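Probable succinyl-CoA:3-ketoacid coenzyme A transferase subunit B (Bacillus subtilis, PDB 3CDK) probably catalyses the transfer of coenzyme A from succinyl-CoA to a 3-oxo acid, giving a 3-oxoacyl-CoA and succinate. Local coordinates at residues 19-24 / 42-47; 189-194 / 211-216. One frame throughout, in Å; residues are numbered along the deposited sequence.

Contact 1. Residues 19-24 / 42-47; sequences IKDGMN and GVHVML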
loop_
_atom_site.group_PDB
_atom_site.type_symbol
_atom_site.label_atom_id
_atom_site.label_comp_id
_atom_site.label_asym_id
_atom_site.label_seq_id
_atom_site.Cartn_x
_atom_site.Cartn_y
_atom_site.Cartn_z
ATOM N N ILE B 19 26.179 13.089 2.526
ATOM C CA ILE B 19 25.050 13.622 1.806
ATOM C C ILE B 19 25.482 14.299 0.501
ATOM O O ILE B 19 26.106 15.343 0.510
ATOM C CB ILE B 19 24.330 14.567 2.751
ATOM C CG1 ILE B 19 23.671 13.735 3.854
ATOM C CG2 ILE B 19 23.285 15.340 2.029
ATOM C CD1 ILE B 19 23.867 14.302 5.161
ATOM N N LYS B 20 25.182 13.683 -0.627
ATOM C CA LYS B 20 25.477 14.312 -1.886
ATOM C C LYS B 20 24.183 14.953 -2.394
ATOM O O LYS B 20 23.087 14.476 -2.097
ATOM C CB LYS B 20 26.069 13.290 -2.872
ATOM C CG LYS B 20 26.847 12.146 -2.208
ATOM C CD LYS B 20 28.126 12.615 -1.508
ATOM C CE LYS B 20 29.376 12.056 -2.171
ATOM N NZ LYS B 20 29.782 12.785 -3.448
ATOM N N ASP B 21 24.310 16.052 -3.134
ATOM C CA ASP B 21 23.136 16.763 -3.650
ATOM C C ASP B 21 22.097 15.786 -4.244
ATOM O O ASP B 21 22.468 14.815 -4.893
ATOM C CB ASP B 21 23.561 17.802 -4.700
ATOM C CG ASP B 21 22.485 18.874 -4.939
ATOM O OD1 ASP B 21 21.389 18.789 -4.342
ATOM O OD2 ASP B 21 22.731 19.822 -5.718
ATOM N N GLY B 22 20.810 16.045 -4.011
ATOM C CA GLY B 22 19.739 15.314 -4.700
ATOM C C GLY B 22 19.238 14.087 -3.969
ATOM O O GLY B 22 18.196 13.566 -4.299
ATOM N N MET B 23 19.990 13.634 -2.968
ATOM C CA MET B 23 19.631 12.472 -2.144
ATOM C C MET B 23 18.320 12.608 -1.375
ATOM O O MET B 23 17.935 13.687 -0.940
ATOM C CB MET B 23 20.732 12.178 -1.123
ATOM C CG MET B 23 21.922 11.469 -1.682
ATOM S SD MET B 23 22.973 10.819 -0.376
ATOM C CE MET B 23 23.896 9.568 -1.296
ATOM N N ASN B 24 17.645 11.498 -1.198
ATOM C CA ASN B 24 16.645 11.406 -0.173
ATOM C C ASN B 24 17.348 10.592 0.917
ATOM O O ASN B 24 18.017 9.569 0.616
ATOM C CB ASN B 24 15.365 10.727 -0.695
ATOM C CG ASN B 24 14.741 11.466 -1.911
ATOM O OD1 ASN B 24 13.988 12.427 -1.753
ATOM N ND2 ASN B 24 15.041 10.999 -3.104
ATOM N N GLY B 42 25.064 24.486 -0.752
ATOM C CA GLY B 42 25.170 23.864 -2.075
ATOM C C GLY B 42 24.262 22.650 -2.218
ATOM O O GLY B 42 23.656 22.430 -3.271
ATOM N N VAL B 43 24.133 21.897 -1.126
ATOM C CA VAL B 43 23.521 20.573 -1.146
ATOM C C VAL B 43 21.994 20.558 -0.865
ATOM O O VAL B 43 21.557 20.906 0.235
ATOM C CB VAL B 43 24.302 19.591 -0.200
ATOM C CG1 VAL B 43 23.716 18.182 -0.274
ATOM C CG2 VAL B 43 25.801 19.560 -0.545
ATOM N N HIS B 44 21.207 20.135 -1.865
ATOM C CA HIS B 44 19.748 20.054 -1.764
ATOM C C HIS B 44 19.237 18.619 -1.752
ATOM O O HIS B 44 19.435 17.818 -2.688
ATOM C CB HIS B 44 19.060 20.857 -2.855
ATOM C CG HIS B 44 19.383 22.322 -2.812
ATOM N ND1 HIS B 44 20.100 22.958 -3.812
ATOM C CD2 HIS B 44 19.114 23.268 -1.876
ATOM C CE1 HIS B 44 20.233 24.235 -3.504
ATOM N NE2 HIS B 44 19.647 24.447 -2.337
ATOM N N VAL B 45 18.545 18.322 -0.668
ATOM C CA VAL B 45 18.264 16.986 -0.285
ATOM C C VAL B 45 16.861 16.978 0.327
ATOM O O VAL B 45 16.302 18.046 0.579
ATOM C CB VAL B 45 19.313 16.555 0.751
ATOM C CG1 VAL B 45 18.858 16.872 2.183
ATOM C CG2 VAL B 45 19.598 15.090 0.610
ATOM N N MET B 46 16.276 15.803 0.556
ATOM C CA MET B 46 15.048 15.767 1.347
ATOM C C MET B 46 15.189 14.757 2.459
ATOM O O MET B 46 15.558 13.623 2.198
ATOM C CB MET B 46 13.828 15.482 0.477
ATOM C CG MET B 46 13.534 16.546 -0.590
ATOM S SD MET B 46 12.481 17.927 -0.068
ATOM C CE MET B 46 10.838 17.226 -0.106
ATOM N N LEU B 47 14.956 15.158 3.710
ATOM C CA LEU B 47 15.011 14.180 4.788
ATOM C C LEU B 47 13.648 13.494 4.992
ATOM O O LEU B 47 12.606 14.162 5.114
ATOM C CB LEU B 47 15.521 14.810 6.082
ATOM C CG LEU B 47 16.950 15.389 6.254
ATOM C CD1 LEU B 47 18.029 14.793 5.311
ATOM C CD2 LEU B 47 16.960 16.916 6.185
#
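The carboxylate of Asp21 and the imidazole of His44 are the flat groups that come together here, and they do not stack. Asp21 OD1 approaches the His44 ring obliquely; what it bonds is the backbone. His44 N donates to Asp21 OD1 over 2.8 Å, reaching the oxygen from above the carboxylate plane (64° out of it). The other oxygen, OD2, lies toward Gly42. The Asp21 side chain is swung across to residues 42-47 by its first torsion (chi1 -161°), CG lying opposite the backbone N. The carbonyl of the same histidine is used too: Gly22 N donates to His44 O at 2.6 Å, from a position tilted 26° off the carbonyl plane. Consecutive residues thus grip both polar backbone atoms of His44, one through a side chain and one through the main chain.

Apolar side chains continue the contact. Ile19 CG2 touches Val43 CG1 at 3.7 Å and Val45 CG2 at 4.0 Å, crossing each valine at about a right angle, while its own side chain also packs on Val35 and Leu102. Met23 CB lies beside Val45 as well.

Further along, Asn24 and Met46 lie side by side and point the same way, with Asn24 OD1 3.8 Å from Met46 CB. Leu54 packs on both, and apolar side chains of another protein chain also reach them. Asn24 N is hydrogen-bonded to Asp101 OD2.

The whole illustrates how a turn delivers a chain into a sheet: a type II beta turn from Lys20 to Met23, with Gly22 at its third position, leads directly into the parallel pairing of strands 24-27 and 46-49 in the mixed sheet of this CoA-transferase subunit.

Contact 2. Residues 189-194 / 211-216; sequences TLTELQ and AVSQSV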
loop_
_atom_site.group_PDB
_atom_site.type_symbol
_atom_site.label_atom_id
_atom_site.label_comp_id
_atom_site.label_asym_id
_atom_site.label_seq_id
_atom_site.Cartn_x
_atom_site.Cartn_y
_atom_site.Cartn_z
ATOM N N THR B 189 37.627 -2.860 6.622
ATOM C CA THR B 189 38.852 -2.243 6.174
ATOM C C THR B 189 38.934 -0.855 6.752
ATOM O O THR B 189 38.007 -0.064 6.636
ATOM C CB THR B 189 38.867 -2.161 4.657
ATOM O OG1 THR B 189 38.848 -3.489 4.117
ATOM C CG2 THR B 189 40.093 -1.425 4.163
ATOM N N LEU B 190 40.048 -0.561 7.400
ATOM C CA LEU B 190 40.211 0.743 7.971
ATOM C C LEU B 190 40.599 1.664 6.852
ATOM O O LEU B 190 41.550 1.407 6.118
ATOM C CB LEU B 190 41.250 0.707 9.073
ATOM C CG LEU B 190 41.806 2.026 9.587
ATOM C CD1 LEU B 190 40.715 2.938 10.120
ATOM C CD2 LEU B 190 42.807 1.686 10.656
ATOM N N THR B 191 39.869 2.758 6.736
ATOM C CA THR B 191 39.872 3.528 5.503
ATOM C C THR B 191 40.344 5.003 5.656
ATOM O O THR B 191 40.966 5.554 4.751
ATOM C CB THR B 191 38.494 3.340 4.788
ATOM O OG1 THR B 191 38.662 3.438 3.378
ATOM C CG2 THR B 191 37.441 4.328 5.269
ATOM N N GLU B 192 40.033 5.620 6.796
ATOM C CA GLU B 192 40.515 6.953 7.168
ATOM C C GLU B 192 40.643 7.030 8.669
ATOM O O GLU B 192 40.181 6.154 9.413
ATOM C CB GLU B 192 39.580 8.101 6.786
ATOM C CG GLU B 192 38.653 7.945 5.586
ATOM C CD GLU B 192 37.753 9.175 5.418
ATOM O OE1 GLU B 192 38.082 10.257 5.983
ATOM O OE2 GLU B 192 36.719 9.062 4.728
ATOM N N LEU B 193 41.222 8.139 9.110
ATOM C CA LEU B 193 41.625 8.311 10.490
ATOM C C LEU B 193 41.259 9.718 10.939
ATOM O O LEU B 193 41.452 10.674 10.184
ATOM C CB LEU B 193 43.132 8.097 10.570
ATOM C CG LEU B 193 43.759 7.030 11.466
ATOM C CD1 LEU B 193 42.952 5.772 11.499
ATOM C CD2 LEU B 193 45.157 6.719 10.986
ATOM N N GLN B 194 40.717 9.847 12.151
ATOM C CA GLN B 194 40.513 11.167 12.744
ATOM C C GLN B 194 41.826 11.747 13.258
ATOM O O GLN B 194 42.858 11.087 13.267
ATOM C CB GLN B 194 39.474 11.118 13.836
ATOM C CG GLN B 194 38.133 10.506 13.351
ATOM C CD GLN B 194 37.172 11.538 12.821
ATOM O OE1 GLN B 194 37.527 12.714 12.616
ATOM N NE2 GLN B 194 35.941 11.123 12.627
ATOM N N ALA B 211 41.289 -5.390 7.544
ATOM C CA ALA B 211 42.351 -5.021 6.630
ATOM C C ALA B 211 42.616 -3.528 6.783
ATOM O O ALA B 211 41.701 -2.740 7.023
ATOM C CB ALA B 211 41.943 -5.344 5.199
ATOM N N VAL B 212 43.866 -3.114 6.686
ATOM C CA VAL B 212 44.066 -1.682 6.544
ATOM C C VAL B 212 44.218 -1.336 5.075
ATOM O O VAL B 212 44.975 -1.978 4.356
ATOM C CB VAL B 212 45.046 -1.046 7.553
ATOM C CG1 VAL B 212 45.728 -2.104 8.406
ATOM C CG2 VAL B 212 45.997 -0.093 6.872
ATOM N N SER B 213 43.433 -0.351 4.643
ATOM C CA SER B 213 43.368 0.057 3.261
ATOM C C SER B 213 44.728 0.365 2.680
ATOM O O SER B 213 45.676 0.775 3.376
ATOM C CB SER B 213 42.468 1.269 3.100
ATOM O OG SER B 213 42.484 1.742 1.770
ATOM N N GLN B 214 44.784 0.151 1.371
ATOM C CA GLN B 214 45.936 0.437 0.558
ATOM C C GLN B 214 46.424 1.882 0.808
ATOM O O GLN B 214 47.593 2.102 1.150
ATOM C CB GLN B 214 45.548 0.169 -0.902
ATOM C CG GLN B 214 46.688 -0.314 -1.794
ATOM C CD GLN B 214 47.455 -1.539 -1.253
ATOM O OE1 GLN B 214 47.405 -2.626 -1.851
ATOM N NE2 GLN B 214 48.195 -1.354 -0.147
ATOM N N SER B 215 45.515 2.847 0.655
ATOM C CA SER B 215 45.742 4.229 1.075
ATOM C C SER B 215 44.824 4.527 2.237
ATOM O O SER B 215 43.701 3.998 2.289
ATOM C CB SER B 215 45.430 5.189 -0.068
ATOM O OG SER B 215 46.549 5.314 -0.927
ATOM N N VAL B 216 45.265 5.369 3.166
ATOM C CA VAL B 216 44.393 5.719 4.287
ATOM C C VAL B 216 43.918 7.173 4.222
ATOM O O VAL B 216 44.616 8.030 3.675
ATOM C CB VAL B 216 45.039 5.381 5.650
ATOM C CG1 VAL B 216 44.100 5.735 6.769
ATOM C CG2 VAL B 216 45.356 3.901 5.729
#
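Leu190 N donates to Ala211 O at 2.8 Å, nearly in line with the carbonyl, and the CA-H of Thr189 makes a further, weak approach to the same oxygen. The next bond runs the other way, from Ser213 N to Leu190 O (3.0 Å), in the carbonyl plane, so Leu190 uses both its backbone polar atoms on the 211-216 segment. This alternation marks parallel pairing, and the pair closes a beta-alpha-beta unit of strand 187-193, helix 199-204 and strand 211-212, whose helix meets Leu190 through Val202 and Val212 through Tyr203.

On the other face, Thr189 CG2, anti to the backbone N (chi1 -63° for OG1), lies 3.5 Å from Ser213 N and 3.7 Å from Ser213 CB, while Thr189 OG1 sits beside Ala211 CB. A glycine here, lacking both branches, would probably open a gap beside Ser213 and Ala211 and let that end of the pair shift.

Past Leu190 the strand kinks: Thr191 and Glu192 both face Val180 in a classic beta bulge. There Val216 CG1 comes 3.7 Å from Thr191 O and 3.8 Å from Glu192 CA, while the Glu192 carboxylate turns to a salt bridge with Arg14.

Contacts 1 and 2 show one principle at two places in a single mixed sheet: two segments separated by 16 or 17 residues pair in parallel, with a helix in the connection only in contact 2. They follow one another in sequence and do not touch, their centres being 27 Å apart and their nearest atoms about 11 Å. The connection runs through the sheet, from strand 24-27 by way of 102-105, 141-145, 173-175 and 179-184 to 187-193. Contact 2 lies toward the sheet's far end, its returning strand paired beyond 187-193. Neither holds the predicted active-site residue, Glu50, although strand 46-49, which begins in contact 1, leads straight to it.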